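Local coordinates for protein probable benzoylformate decarboxylase (Rhodococcus jostii, PDB 7ORX) that belongs to the thiamine diphosphate-dependent enzymes and binds thiamine diphosphate in pockets built between subunits of a four-chain assembly, at residues Y12-A17 with R140-A145; A363-G368 with E504-A509; E50-S55 with G437-W442; E198-A203 with E326-M331. All coordinates share one frame; numbering follows the deposited sequence.

Interaction 1. Residues Y12-A17 with R140-A145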
loop_
_atom_site.group_PDB
_atom_site.type_symbol
_atom_site.label_atom_id
_atom_site.label_comp_id
_atom_site.label_asym_id
_atom_site.label_seq_id
_atom_site.Cartn_x
_atom_site.Cartn_y
_atom_site.Cartn_z
ATOM N N TYR C 12 -14.509 11.641 -23.828
ATOM C CA TYR C 12 -14.011 11.766 -25.228
ATOM C C TYR C 12 -13.888 13.240 -25.618
ATOM O O TYR C 12 -12.868 13.597 -26.224
ATOM C CB TYR C 12 -14.861 10.961 -26.205
ATOM C CG TYR C 12 -14.459 9.508 -26.298
ATOM C CD1 TYR C 12 -13.199 9.157 -26.741
ATOM C CD2 TYR C 12 -15.323 8.482 -25.934
ATOM C CE1 TYR C 12 -12.806 7.828 -26.821
ATOM C CE2 TYR C 12 -14.965 7.154 -26.013
ATOM C CZ TYR C 12 -13.692 6.819 -26.468
ATOM O OH TYR C 12 -13.280 5.513 -26.589
ATOM N N GLU C 13 -14.818 14.101 -25.218
ATOM C CA GLU C 13 -14.711 15.540 -25.574
ATOM C C GLU C 13 -13.464 16.116 -24.889
ATOM O O GLU C 13 -12.815 17.053 -25.442
ATOM C CB GLU C 13 -16.029 16.264 -25.254
ATOM C CG GLU C 13 -15.987 17.766 -25.556
ATOM C CD GLU C 13 -16.771 18.379 -26.722
ATOM O OE1 GLU C 13 -17.472 19.419 -26.484
ATOM O OE2 GLU C 13 -16.607 17.881 -27.882
ATOM N N LEU C 14 -13.130 15.552 -23.734
ATOM C CA LEU C 14 -12.033 16.036 -22.886
ATOM C C LEU C 14 -10.710 15.540 -23.453
ATOM O O LEU C 14 -9.794 16.367 -23.596
ATOM C CB LEU C 14 -12.294 15.532 -21.471
ATOM C CG LEU C 14 -11.140 15.728 -20.501
ATOM C CD1 LEU C 14 -11.006 17.178 -20.075
ATOM C CD2 LEU C 14 -11.295 14.831 -19.286
ATOM N N LEU C 15 -10.599 14.237 -23.767
ATOM C CA LEU C 15 -9.359 13.672 -24.340
ATOM C C LEU C 15 -9.025 14.448 -25.616
ATOM O O LEU C 15 -7.856 14.717 -25.821
ATOM C CB LEU C 15 -9.555 12.185 -24.629
ATOM C CG LEU C 15 -9.918 11.338 -23.418
ATOM C CD1 LEU C 15 -10.374 9.966 -23.828
ATOM C CD2 LEU C 15 -8.771 11.227 -22.451
ATOM N N ARG C 16 -10.019 14.796 -26.440
ATOM C CA ARG C 16 -9.800 15.560 -27.707
ATOM C C ARG C 16 -9.256 16.943 -27.347
ATOM O O ARG C 16 -8.338 17.398 -28.010
ATOM C CB ARG C 16 -11.060 15.725 -28.569
ATOM C CG ARG C 16 -10.787 16.531 -29.838
ATOM C CD ARG C 16 -11.947 16.832 -30.790
ATOM N NE ARG C 16 -12.649 15.626 -31.200
ATOM C CZ ARG C 16 -13.740 15.122 -30.611
ATOM N NH1 ARG C 16 -14.292 15.723 -29.575
ATOM N NH2 ARG C 16 -14.294 14.014 -31.071
ATOM N N ALA C 17 -9.863 17.584 -26.349
ATOM C CA ALA C 17 -9.518 18.943 -25.877
ATOM C C ALA C 17 -8.038 18.979 -25.485
ATOM O O ALA C 17 -7.388 19.989 -25.740
ATOM C CB ALA C 17 -10.396 19.274 -24.711
ATOM N N ARG C 140 -13.763 13.977 -14.118
ATOM C CA ARG C 140 -12.821 14.870 -13.366
ATOM C C ARG C 140 -11.595 14.048 -12.959
ATOM O O ARG C 140 -10.483 14.570 -13.026
ATOM C CB ARG C 140 -13.525 15.545 -12.180
ATOM C CG ARG C 140 -12.677 16.576 -11.439
ATOM C CD ARG C 140 -13.052 16.687 -9.949
ATOM N NE ARG C 140 -12.890 15.365 -9.386
ATOM C CZ ARG C 140 -11.697 14.835 -9.035
ATOM N NH1 ARG C 140 -10.596 15.577 -9.045
ATOM N NH2 ARG C 140 -11.625 13.580 -8.616
ATOM N N THR C 141 -11.784 12.798 -12.554
ATOM C CA THR C 141 -10.662 11.890 -12.225
ATOM C C THR C 141 -9.704 11.844 -13.434
ATOM O O THR C 141 -8.499 11.917 -13.245
ATOM C CB THR C 141 -11.165 10.510 -11.811
ATOM O OG1 THR C 141 -11.836 10.606 -10.558
ATOM C CG2 THR C 141 -10.036 9.507 -11.670
ATOM N N ILE C 142 -10.218 11.735 -14.655
ATOM C CA ILE C 142 -9.382 11.686 -15.877
ATOM C C ILE C 142 -8.786 13.066 -16.123
ATOM O O ILE C 142 -7.608 13.124 -16.434
ATOM C CB ILE C 142 -10.154 11.125 -17.075
ATOM C CG1 ILE C 142 -10.652 9.720 -16.734
ATOM C CG2 ILE C 142 -9.288 11.103 -18.329
ATOM C CD1 ILE C 142 -11.271 9.022 -17.896
ATOM N N ASN C 143 -9.515 14.136 -15.942
ATOM C CA ASN C 143 -8.910 15.493 -16.017
ATOM C C ASN C 143 -7.732 15.576 -15.055
ATOM O O ASN C 143 -6.646 16.008 -15.487
ATOM C CB ASN C 143 -9.855 16.652 -15.674
ATOM C CG ASN C 143 -9.244 17.964 -16.107
ATOM O OD1 ASN C 143 -8.808 18.078 -17.238
ATOM N ND2 ASN C 143 -9.154 18.938 -15.232
ATOM N N GLN C 144 -7.925 15.184 -13.799
ATOM C CA GLN C 144 -6.867 15.263 -12.757
ATOM C C GLN C 144 -5.672 14.378 -13.181
ATOM O O GLN C 144 -4.504 14.825 -13.079
ATOM C CB GLN C 144 -7.440 14.814 -11.418
ATOM C CG GLN C 144 -6.394 14.610 -10.355
ATOM C CD GLN C 144 -6.981 14.465 -8.964
ATOM O OE1 GLN C 144 -8.173 14.207 -8.709
ATOM N NE2 GLN C 144 -6.125 14.651 -7.993
ATOM N N ALA C 145 -5.949 13.150 -13.619
ATOM C CA ALA C 145 -4.938 12.210 -14.135
ATOM C C ALA C 145 -4.065 12.922 -15.167
ATOM O O ALA C 145 -2.815 12.792 -15.057
ATOM C CB ALA C 145 -5.582 10.987 -14.743
#
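Asn143 OD1 is hydrogen-bonded by Arg18 NH2, just past residues 12-17, and is touched by Leu14 CD1 at 3.7 Å, so a buried amide oxygen faces both a hydrogen-bond donor and a methyl group. The setting is the N-terminal thiamine diphosphate-binding domain, an alpha/beta fold with a six-stranded parallel sheet. Helices 7-17 and 138-149 lead into strands 22-25 and 157-162, and the axes of 12-17 and 140-145 cross at -17°, 10.5 Å apart at closest approach. Leu14 does most of the reaching: with CG anti to the backbone N (chi1 170°) its methyl groups extend across to the second helix, and the leucine meets the Asn143 side chain at about a right angle. CD2 rests near the backbone there, 3.9 Å from Asn143 N. On the side turned from this contact, Arg140 NH1 donates to Gln144 OE1 over 2.8 Å; the oxygen lies in the guanidinium plane, whereas the nitrogen stands above the amide carbonyl plane. The same NH1 also binds Arg310 O of a second subunit, which places helix 138-149 at a subunit interface. Back between the helices, Ile142 turns its CG2 branch to Leu15, whose CD2 stops 4.2 Å from it.

Interaction 2. Residues A363-G368 with E504-A509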
loop_
_atom_site.group_PDB
_atom_site.type_symbol
_atom_site.label_atom_id
_atom_site.label_comp_id
_atom_site.label_asym_id
_atom_site.label_seq_id
_atom_site.Cartn_x
_atom_site.Cartn_y
_atom_site.Cartn_z
ATOM N N ALA C 363 29.529 2.188 -37.253
ATOM C CA ALA C 363 30.198 3.029 -38.277
ATOM C C ALA C 363 29.483 2.878 -39.617
ATOM O O ALA C 363 29.278 3.892 -40.268
ATOM C CB ALA C 363 31.657 2.689 -38.361
ATOM N N LEU C 364 29.100 1.660 -40.006
ATOM C CA LEU C 364 28.219 1.411 -41.185
ATOM C C LEU C 364 26.874 2.125 -40.961
ATOM O O LEU C 364 26.395 2.774 -41.884
ATOM C CB LEU C 364 28.023 -0.092 -41.390
ATOM C CG LEU C 364 29.026 -0.774 -42.315
ATOM C CD1 LEU C 364 30.345 0.002 -42.456
ATOM C CD2 LEU C 364 29.287 -2.205 -41.818
ATOM N N VAL C 365 26.278 2.051 -39.778
ATOM C CA VAL C 365 24.994 2.762 -39.563
ATOM C C VAL C 365 25.231 4.277 -39.705
ATOM O O VAL C 365 24.411 4.932 -40.320
ATOM C CB VAL C 365 24.369 2.386 -38.210
ATOM C CG1 VAL C 365 23.243 3.325 -37.819
ATOM C CG2 VAL C 365 23.912 0.924 -38.214
ATOM N N ARG C 366 26.323 4.817 -39.182
ATOM C CA ARG C 366 26.621 6.262 -39.312
ATOM C C ARG C 366 26.630 6.650 -40.794
ATOM O O ARG C 366 25.960 7.622 -41.155
ATOM C CB ARG C 366 27.956 6.623 -38.651
ATOM C CG ARG C 366 28.314 8.099 -38.755
ATOM C CD ARG C 366 29.680 8.427 -38.199
ATOM N NE ARG C 366 30.861 7.814 -38.856
ATOM C CZ ARG C 366 31.634 6.863 -38.332
ATOM N NH1 ARG C 366 31.371 6.332 -37.153
ATOM N NH2 ARG C 366 32.663 6.415 -39.005
ATOM N N ALA C 367 27.369 5.915 -41.615
ATOM C CA ALA C 367 27.589 6.196 -43.053
ATOM C C ALA C 367 26.298 6.045 -43.864
ATOM O O ALA C 367 26.160 6.747 -44.855
ATOM C CB ALA C 367 28.656 5.272 -43.563
ATOM N N GLY C 368 25.393 5.138 -43.494
ATOM C CA GLY C 368 24.158 4.838 -44.260
ATOM C C GLY C 368 22.976 5.685 -43.844
ATOM O O GLY C 368 22.115 5.878 -44.647
ATOM N N GLU C 504 29.499 -5.687 -46.299
ATOM C CA GLU C 504 29.008 -5.429 -47.689
ATOM C C GLU C 504 27.498 -5.720 -47.682
ATOM O O GLU C 504 26.742 -4.848 -48.143
ATOM C CB GLU C 504 29.851 -6.210 -48.714
ATOM C CG GLU C 504 29.391 -6.186 -50.185
ATOM C CD GLU C 504 29.559 -7.499 -50.999
ATOM O OE1 GLU C 504 30.303 -8.426 -50.547
ATOM O OE2 GLU C 504 28.969 -7.629 -52.121
ATOM N N ASP C 505 27.092 -6.876 -47.139
ATOM C CA ASP C 505 25.671 -7.331 -47.120
ATOM C C ASP C 505 24.844 -6.418 -46.211
ATOM O O ASP C 505 23.668 -6.202 -46.501
ATOM C CB ASP C 505 25.422 -8.704 -46.487
ATOM C CG ASP C 505 26.134 -9.924 -47.048
ATOM O OD1 ASP C 505 26.331 -10.001 -48.294
ATOM O OD2 ASP C 505 26.437 -10.831 -46.206
ATOM N N PHE C 506 25.407 -6.003 -45.085
ATOM C CA PHE C 506 24.722 -5.074 -44.174
ATOM C C PHE C 506 24.477 -3.753 -44.906
ATOM O O PHE C 506 23.327 -3.299 -44.891
ATOM C CB PHE C 506 25.485 -4.785 -42.887
ATOM C CG PHE C 506 24.743 -3.746 -42.102
ATOM C CD1 PHE C 506 23.579 -4.080 -41.440
ATOM C CD2 PHE C 506 25.131 -2.418 -42.138
ATOM C CE1 PHE C 506 22.835 -3.104 -40.793
ATOM C CE2 PHE C 506 24.387 -1.444 -41.478
ATOM C CZ PHE C 506 23.231 -1.783 -40.814
ATOM N N THR C 507 25.497 -3.155 -45.519
ATOM C CA THR C 507 25.369 -1.837 -46.198
ATOM C C THR C 507 24.227 -1.915 -47.217
ATOM O O THR C 507 23.464 -0.965 -47.320
ATOM C CB THR C 507 26.677 -1.387 -46.866
ATOM O OG1 THR C 507 27.579 -1.044 -45.823
ATOM C CG2 THR C 507 26.500 -0.244 -47.844
ATOM N N THR C 508 24.086 -3.041 -47.910
ATOM C CA THR C 508 23.042 -3.312 -48.944
ATOM C C THR C 508 21.664 -3.375 -48.269
ATOM O O THR C 508 20.793 -2.583 -48.665
ATOM C CB THR C 508 23.348 -4.592 -49.732
ATOM O OG1 THR C 508 24.539 -4.366 -50.495
ATOM C CG2 THR C 508 22.232 -5.016 -50.666
ATOM N N ALA C 509 21.476 -4.298 -47.313
ATOM C CA ALA C 509 20.197 -4.549 -46.604
ATOM C C ALA C 509 19.705 -3.243 -45.964
ATOM O O ALA C 509 18.499 -2.977 -46.042
ATOM C CB ALA C 509 20.365 -5.678 -45.606
#
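The aromatic ring of Phe506 and the side chain of Leu364 slide past each other in opposite directions, one pointing from each helix toward the other. Phe506 CG stands anti to its own nitrogen (chi1 175°), which carries the ring out from helix 503-515 and up against helix 358-368. The part of Leu364 that touches is its root, with CB 3.8 Å from Phe506 CD2. Val365 comes at the neighbouring part of the same ring, its side chain lying at a slant to the phenylalanine, and its CG2 branch reaches Phe506 CZ at 3.8 Å. Two aliphatic side chains from consecutive residues thus share the ring atoms from CD2 to CZ, both coming at it obliquely. At the more exposed border, Thr507 crosses Leu364 at about a right angle and sets OG1 3.8 Å from Leu364 CG; that hydroxyl is already bonded to Ala503 O one turn earlier. Apart from that hydroxyl the contact is apolar, and no hydrogen bond joins the two segments, whose axes cross at -36°. Beneath the helices both Phe506 and Val365 touch Ile454 of strand 452-457, and the ring also packs on Ile522 and Val524. Such helix-on-sheet layering, here around a parallel sheet of strand order 2-1-3-4-6-5, is characteristic of the thiamine diphosphate-binding fold, in this case of the C-terminal domain.

Interaction 3. Residues E50-S55 with G437-W442. With TPP (thiamine diphosphate), chain K.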
loop_
_atom_site.group_PDB
_atom_site.type_symbol
_atom_site.label_atom_id
_atom_site.label_comp_id
_atom_site.label_asym_id
_atom_site.label_seq_id
_atom_site.Cartn_x
_atom_site.Cartn_y
_atom_site.Cartn_z
ATOM N N GLU C 50 0.485 -6.351 -23.486
ATOM C CA GLU C 50 0.254 -5.042 -22.820
ATOM C C GLU C 50 1.587 -4.333 -22.626
ATOM O O GLU C 50 1.611 -3.103 -22.672
ATOM C CB GLU C 50 -0.460 -5.259 -21.496
ATOM C CG GLU C 50 -1.878 -5.750 -21.674
ATOM C CD GLU C 50 -2.115 -7.247 -21.923
ATOM O OE1 GLU C 50 -1.110 -8.050 -22.032
ATOM O OE2 GLU C 50 -3.328 -7.642 -22.026
ATOM N N GLY C 51 2.656 -5.082 -22.389
ATOM C CA GLY C 51 4.009 -4.506 -22.265
ATOM C C GLY C 51 4.454 -3.825 -23.550
ATOM O O GLY C 51 5.041 -2.717 -23.497
ATOM N N ALA C 52 4.148 -4.435 -24.679
ATOM C CA ALA C 52 4.374 -3.846 -26.008
ATOM C C ALA C 52 3.501 -2.600 -26.162
ATOM O O ALA C 52 4.043 -1.553 -26.552
ATOM C CB ALA C 52 4.080 -4.884 -27.068
ATOM N N VAL C 53 2.205 -2.708 -25.852
ATOM C CA VAL C 53 1.260 -1.558 -25.943
ATOM C C VAL C 53 1.874 -0.365 -25.214
ATOM O O VAL C 53 1.900 0.759 -25.700
ATOM C CB VAL C 53 -0.071 -1.929 -25.284
ATOM C CG1 VAL C 53 -0.917 -0.709 -24.950
ATOM C CG2 VAL C 53 -0.836 -2.929 -26.118
ATOM N N LEU C 54 2.335 -0.633 -24.023
ATOM C CA LEU C 54 2.651 0.465 -23.121
ATOM C C LEU C 54 3.999 1.047 -23.533
ATOM O O LEU C 54 4.128 2.292 -23.558
ATOM C CB LEU C 54 2.612 -0.090 -21.708
ATOM C CG LEU C 54 2.620 1.025 -20.698
ATOM C CD1 LEU C 54 1.521 0.798 -19.684
ATOM C CD2 LEU C 54 4.025 1.160 -20.103
ATOM N N SER C 55 4.945 0.195 -23.902
ATOM C CA SER C 55 6.258 0.645 -24.435
ATOM C C SER C 55 6.084 1.410 -25.759
ATOM O O SER C 55 6.810 2.400 -25.942
ATOM C CB SER C 55 7.182 -0.512 -24.604
ATOM O OG SER C 55 7.667 -0.972 -23.357
ATOM N N GLY C 437 9.749 -7.665 -26.347
ATOM C CA GLY C 437 8.762 -6.833 -27.063
ATOM C C GLY C 437 8.512 -7.230 -28.498
ATOM O O GLY C 437 8.174 -6.367 -29.311
ATOM N N ILE C 438 8.670 -8.507 -28.826
ATOM C CA ILE C 438 8.757 -9.042 -30.223
ATOM C C ILE C 438 7.431 -8.796 -30.928
ATOM O O ILE C 438 7.425 -8.507 -32.130
ATOM C CB ILE C 438 9.128 -10.539 -30.191
ATOM C CG1 ILE C 438 9.583 -11.054 -31.564
ATOM C CG2 ILE C 438 7.998 -11.389 -29.631
ATOM C CD1 ILE C 438 10.920 -10.485 -32.017
ATOM N N THR C 439 6.326 -8.892 -30.194
ATOM C CA THR C 439 4.958 -8.789 -30.761
ATOM C C THR C 439 4.700 -7.371 -31.289
ATOM O O THR C 439 3.760 -7.242 -32.031
ATOM C CB THR C 439 3.885 -9.123 -29.724
ATOM O OG1 THR C 439 4.032 -8.153 -28.684
ATOM C CG2 THR C 439 4.007 -10.523 -29.170
ATOM N N ALA C 440 5.469 -6.351 -30.921
ATOM C CA ALA C 440 5.286 -4.997 -31.477
ATOM C C ALA C 440 5.575 -4.999 -32.969
ATOM O O ALA C 440 5.185 -4.023 -33.651
ATOM C CB ALA C 440 6.166 -4.008 -30.795
ATOM N N LEU C 441 6.236 -6.035 -33.481
ATOM C CA LEU C 441 6.484 -6.131 -34.934
ATOM C C LEU C 441 5.156 -6.253 -35.676
ATOM O O LEU C 441 5.027 -5.657 -36.759
ATOM C CB LEU C 441 7.373 -7.338 -35.211
ATOM C CG LEU C 441 8.846 -7.161 -34.887
ATOM C CD1 LEU C 441 9.579 -8.451 -35.208
ATOM C CD2 LEU C 441 9.426 -5.979 -35.667
ATOM N N TRP C 442 4.208 -7.005 -35.120
ATOM C CA TRP C 442 2.827 -7.135 -35.666
ATOM C C TRP C 442 2.187 -5.756 -35.832
ATOM O O TRP C 442 1.681 -5.486 -36.923
ATOM C CB TRP C 442 1.974 -7.996 -34.751
ATOM C CG TRP C 442 0.601 -8.225 -35.287
ATOM C CD1 TRP C 442 0.232 -9.193 -36.178
ATOM C CD2 TRP C 442 -0.586 -7.490 -34.958
ATOM N NE1 TRP C 442 -1.109 -9.106 -36.426
ATOM C CE2 TRP C 442 -1.640 -8.082 -35.673
ATOM C CE3 TRP C 442 -0.862 -6.402 -34.145
ATOM C CZ2 TRP C 442 -2.947 -7.609 -35.600
ATOM C CZ3 TRP C 442 -2.162 -5.941 -34.061
ATOM C CH2 TRP C 442 -3.184 -6.537 -34.784
HETATM N "N1'" TPP K . -5.295 -9.425 -22.165
HETATM C "C2'" TPP K . -5.107 -10.298 -21.167
HETATM C CM2 TPP K . -3.749 -10.373 -20.550
HETATM N "N3'" TPP K . -6.043 -11.106 -20.668
HETATM C "C4'" TPP K . -7.268 -11.043 -21.212
HETATM N "N4'" TPP K . -8.204 -11.854 -20.688
HETATM C "C5'" TPP K . -7.561 -10.168 -22.281
HETATM C "C6'" TPP K . -6.520 -9.368 -22.711
HETATM C "C7'" TPP K . -8.934 -10.096 -22.906
HETATM N N3 TPP K . -9.288 -11.316 -23.648
HETATM C C2 TPP K . -9.974 -12.315 -23.094
HETATM S S1 TPP K . -10.761 -13.239 -24.288
HETATM C C5 TPP K . -9.685 -12.578 -25.486
HETATM C C4 TPP K . -8.973 -11.536 -24.994
HETATM C CM4 TPP K . -7.975 -10.705 -25.744
HETATM C C6 TPP K . -9.607 -13.174 -26.868
HETATM C C7 TPP K . -8.466 -14.169 -27.033
HETATM O O7 TPP K . -8.461 -14.668 -28.402
HETATM P PA TPP K . -8.191 -16.229 -28.718
HETATM O O1A TPP K . -7.196 -16.775 -27.751
HETATM O O2A TPP K . -7.969 -16.212 -30.191
HETATM O O3A TPP K . -9.551 -16.991 -28.369
HETATM P PB TPP K . -10.901 -17.150 -29.207
HETATM O O1B TPP K . -11.317 -18.608 -29.117
HETATM O O2B TPP K . -11.876 -16.236 -28.525
HETATM O O3B TPP K . -10.566 -16.713 -30.611
#
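Ala52 meets Thr439 and Ala440 where residues 437-442 turn past helix 50-64. Gly437 brings its CA to 5.4 Å from that of Ala52, the nearest backbone approach between residues 50-55 and 437-442, and opens a type I beta turn that closes where Ala440 N bonds to Gly437 O. Ile438 faces away from residues 50-55 and packs on Leu489 of its own chain and on Tyr493 of the fourth subunit. Thr439 then turns back. Its OG1 sits between the backbone N and the carbonyl carbon (chi1 61°), and from there the hydroxyl oxygen lies 3.6 Å from Ala52 CB. Ala440 adds its own methyl beside it, CB to Ala52 CB at 4.4 Å, so one small side chain of helix 50-64 meets two residues of the turn. After Leu441, Trp442 NE1 bonds to Pro482 O of the fourth subunit. Residues 50-55 also meet the ligand at their start: Glu50 is bent at chi2 (82°), and its OE2 comes within 2.7 Å of N1' of the thiamine diphosphate pyrimidine, the position expected of the glutamate in this enzyme family. Its OE1 accepts from Asn80, another residue of the pocket, a bond that should help fix the carboxylate. The fourth subunit supplies other partners of thiamine diphosphate, among them Ser433 and Gly404. Around the contact, helix 82-90 of the same domain packs on Leu54 and Ser55, while two C-terminal-domain helices flank the rest: 409-418 reaches Ser55 and Ala440 through Pro411, and 486-493 meets Thr439 through Tyr493.

Interaction 4. Residues E198-A203 with E326-M331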
loop_
_atom_site.group_PDB
_atom_site.type_symbol
_atom_site.label_atom_id
_atom_site.label_comp_id
_atom_site.label_asym_id
_atom_site.label_seq_id
_atom_site.Cartn_x
_atom_site.Cartn_y
_atom_site.Cartn_z
ATOM N N GLU C 198 27.558 33.819 -11.026
ATOM C CA GLU C 198 28.809 34.102 -10.272
ATOM C C GLU C 198 29.587 32.784 -10.164
ATOM O O GLU C 198 30.701 32.740 -10.666
ATOM C CB GLU C 198 28.554 34.720 -8.898
ATOM C CG GLU C 198 29.832 35.220 -8.231
ATOM C CD GLU C 198 29.683 36.532 -7.422
ATOM O OE1 GLU C 198 28.571 36.817 -6.841
ATOM O OE2 GLU C 198 30.683 37.310 -7.352
ATOM N N THR C 199 28.990 31.718 -9.640
ATOM C CA THR C 199 29.672 30.415 -9.428
ATOM C C THR C 199 30.266 29.891 -10.743
ATOM O O THR C 199 31.353 29.258 -10.692
ATOM C CB THR C 199 28.733 29.323 -8.907
ATOM O OG1 THR C 199 27.868 29.894 -7.934
ATOM C CG2 THR C 199 29.463 28.162 -8.271
ATOM N N LEU C 200 29.577 30.119 -11.869
ATOM C CA LEU C 200 29.991 29.618 -13.202
ATOM C C LEU C 200 31.170 30.441 -13.716
ATOM O O LEU C 200 32.182 29.808 -14.087
ATOM C CB LEU C 200 28.803 29.650 -14.169
ATOM C CG LEU C 200 27.841 28.466 -14.052
ATOM C CD1 LEU C 200 26.651 28.638 -14.969
ATOM C CD2 LEU C 200 28.542 27.165 -14.389
ATOM N N GLU C 201 31.072 31.775 -13.724
ATOM C CA GLU C 201 32.163 32.668 -14.187
ATOM C C GLU C 201 33.362 32.594 -13.226
ATOM O O GLU C 201 34.489 32.891 -13.680
ATOM C CB GLU C 201 31.632 34.086 -14.344
ATOM C CG GLU C 201 30.553 34.207 -15.403
ATOM C CD GLU C 201 29.857 35.566 -15.431
ATOM O OE1 GLU C 201 30.099 36.410 -14.498
ATOM O OE2 GLU C 201 29.022 35.772 -16.362
ATOM N N SER C 202 33.118 32.237 -11.951
ATOM C CA SER C 202 34.135 31.957 -10.893
ATOM C C SER C 202 35.081 30.835 -11.327
ATOM O O SER C 202 36.294 30.960 -11.132
ATOM C CB SER C 202 33.500 31.531 -9.598
ATOM O OG SER C 202 33.514 32.585 -8.684
ATOM N N ALA C 203 34.513 29.718 -11.765
ATOM C CA ALA C 203 35.205 28.418 -11.818
ATOM C C ALA C 203 36.390 28.536 -12.779
ATOM O O ALA C 203 36.230 29.154 -13.844
ATOM C CB ALA C 203 34.226 27.352 -12.209
ATOM N N GLU C 326 18.489 28.239 -20.761
ATOM C CA GLU C 326 18.256 29.372 -21.691
ATOM C C GLU C 326 18.804 30.636 -21.033
ATOM O O GLU C 326 19.613 31.323 -21.665
ATOM C CB GLU C 326 16.770 29.486 -22.041
ATOM C CG GLU C 326 16.441 30.677 -22.923
ATOM C CD GLU C 326 14.957 30.987 -23.170
ATOM O OE1 GLU C 326 14.091 30.110 -22.887
ATOM O OE2 GLU C 326 14.657 32.121 -23.654
ATOM N N ILE C 327 18.388 30.907 -19.793
ATOM C CA ILE C 327 18.803 32.119 -19.030
ATOM C C ILE C 327 20.337 32.111 -18.917
ATOM O O ILE C 327 20.956 33.152 -19.268
ATOM C CB ILE C 327 18.101 32.205 -17.656
ATOM C CG1 ILE C 327 16.771 32.963 -17.717
ATOM C CG2 ILE C 327 19.017 32.820 -16.624
ATOM C CD1 ILE C 327 15.532 32.136 -17.337
ATOM N N LEU C 328 20.931 31.006 -18.446
ATOM C CA LEU C 328 22.374 30.989 -18.133
ATOM C C LEU C 328 23.151 31.168 -19.440
ATOM O O LEU C 328 24.147 31.900 -19.449
ATOM C CB LEU C 328 22.752 29.652 -17.517
ATOM C CG LEU C 328 22.234 29.326 -16.135
ATOM C CD1 LEU C 328 22.660 27.901 -15.783
ATOM C CD2 LEU C 328 22.765 30.321 -15.130
ATOM N N ALA C 329 22.727 30.480 -20.495
ATOM C CA ALA C 329 23.377 30.484 -21.819
ATOM C C ALA C 329 23.403 31.910 -22.364
ATOM O O ALA C 329 24.399 32.285 -22.992
ATOM C CB ALA C 329 22.646 29.553 -22.757
ATOM N N ASN C 330 22.350 32.682 -22.146
ATOM C CA ASN C 330 22.236 34.029 -22.770
ATOM C C ASN C 330 22.909 35.090 -21.892
ATOM O O ASN C 330 23.067 36.193 -22.413
ATOM C CB ASN C 330 20.789 34.362 -23.144
ATOM C CG ASN C 330 20.325 33.543 -24.339
ATOM O OD1 ASN C 330 21.007 33.414 -25.368
ATOM N ND2 ASN C 330 19.162 32.938 -24.201
ATOM N N MET C 331 23.349 34.773 -20.663
ATOM C CA MET C 331 23.785 35.807 -19.690
ATOM C C MET C 331 25.179 35.578 -19.091
ATOM O O MET C 331 25.775 36.596 -18.639
ATOM C CB MET C 331 22.757 35.947 -18.574
ATOM C CG MET C 331 21.770 37.061 -18.833
ATOM S SD MET C 331 20.845 37.409 -17.267
ATOM C CE MET C 331 19.914 38.888 -17.696
#
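Matching torsions bring Leu200 and Leu328 together: in each, CG lies anti to the carbonyl carbon (chi1 -81° and -69°) and CD1 continues the chain in extended form, so both leucines reach out at full length. They cross at about a right angle and meet by their far methyl groups, CD1 of Leu200 standing 4.1 Å from CD1 of Leu328. The reach matters because the backbones are well separated, with 9.2 Å between the two CA atoms. Leu200 starts out toward the other helix, whereas Leu328 leaves its helix at an angle and comes closer only at its end. Toward the more exposed side, Glu201 is likewise extended beyond CG and carries its carboxylate to the neighbourhood of Met331, with OE2 4.1 Å from Met331 O. Two oxygens at that distance do not bond; what holds OE2 is the backbone N of Lys333, a little further along the chain, so the glutamate ties helix 190-202 to the chain that follows residues 326-331. Both helices belong to the central domain, a Rossmann-like fold whose six parallel strands run in the order 3-2-1-4-5-6. Helix 190-202 leads into strand 206-210, and helix 321-331 follows the edge strand 315-318. Leu200 lies over Leu272 and Leu274 of strand 272-276 and touches Leu230 of helix 220-230, while Leu328 nestles against Leu196 and Ile197 one turn back on helix 190-202.

Read together, the four contacts illustrate how a chain of three parallel-sheet domains is knit by helix packing. Interactions 1 and 2 are counterparts: each joins the helices before the first and last strands, in sequence, of a 2-1-3-4-6-5 sheet, yet interaction 1 is wholly buried and includes an amide, whereas interaction 2 is partly exposed and built round an aromatic ring. Interaction 4, also partly exposed, belongs to the central domain and combines leucine methyls with a glutamate bonded outside the pair. Interaction 3 differs in kind: buried and made by small side chains, it lies two residues from a glutamate that meets thiamine diphosphate and joins the N-terminal and C-terminal domains, with interaction 4 nested within its loop.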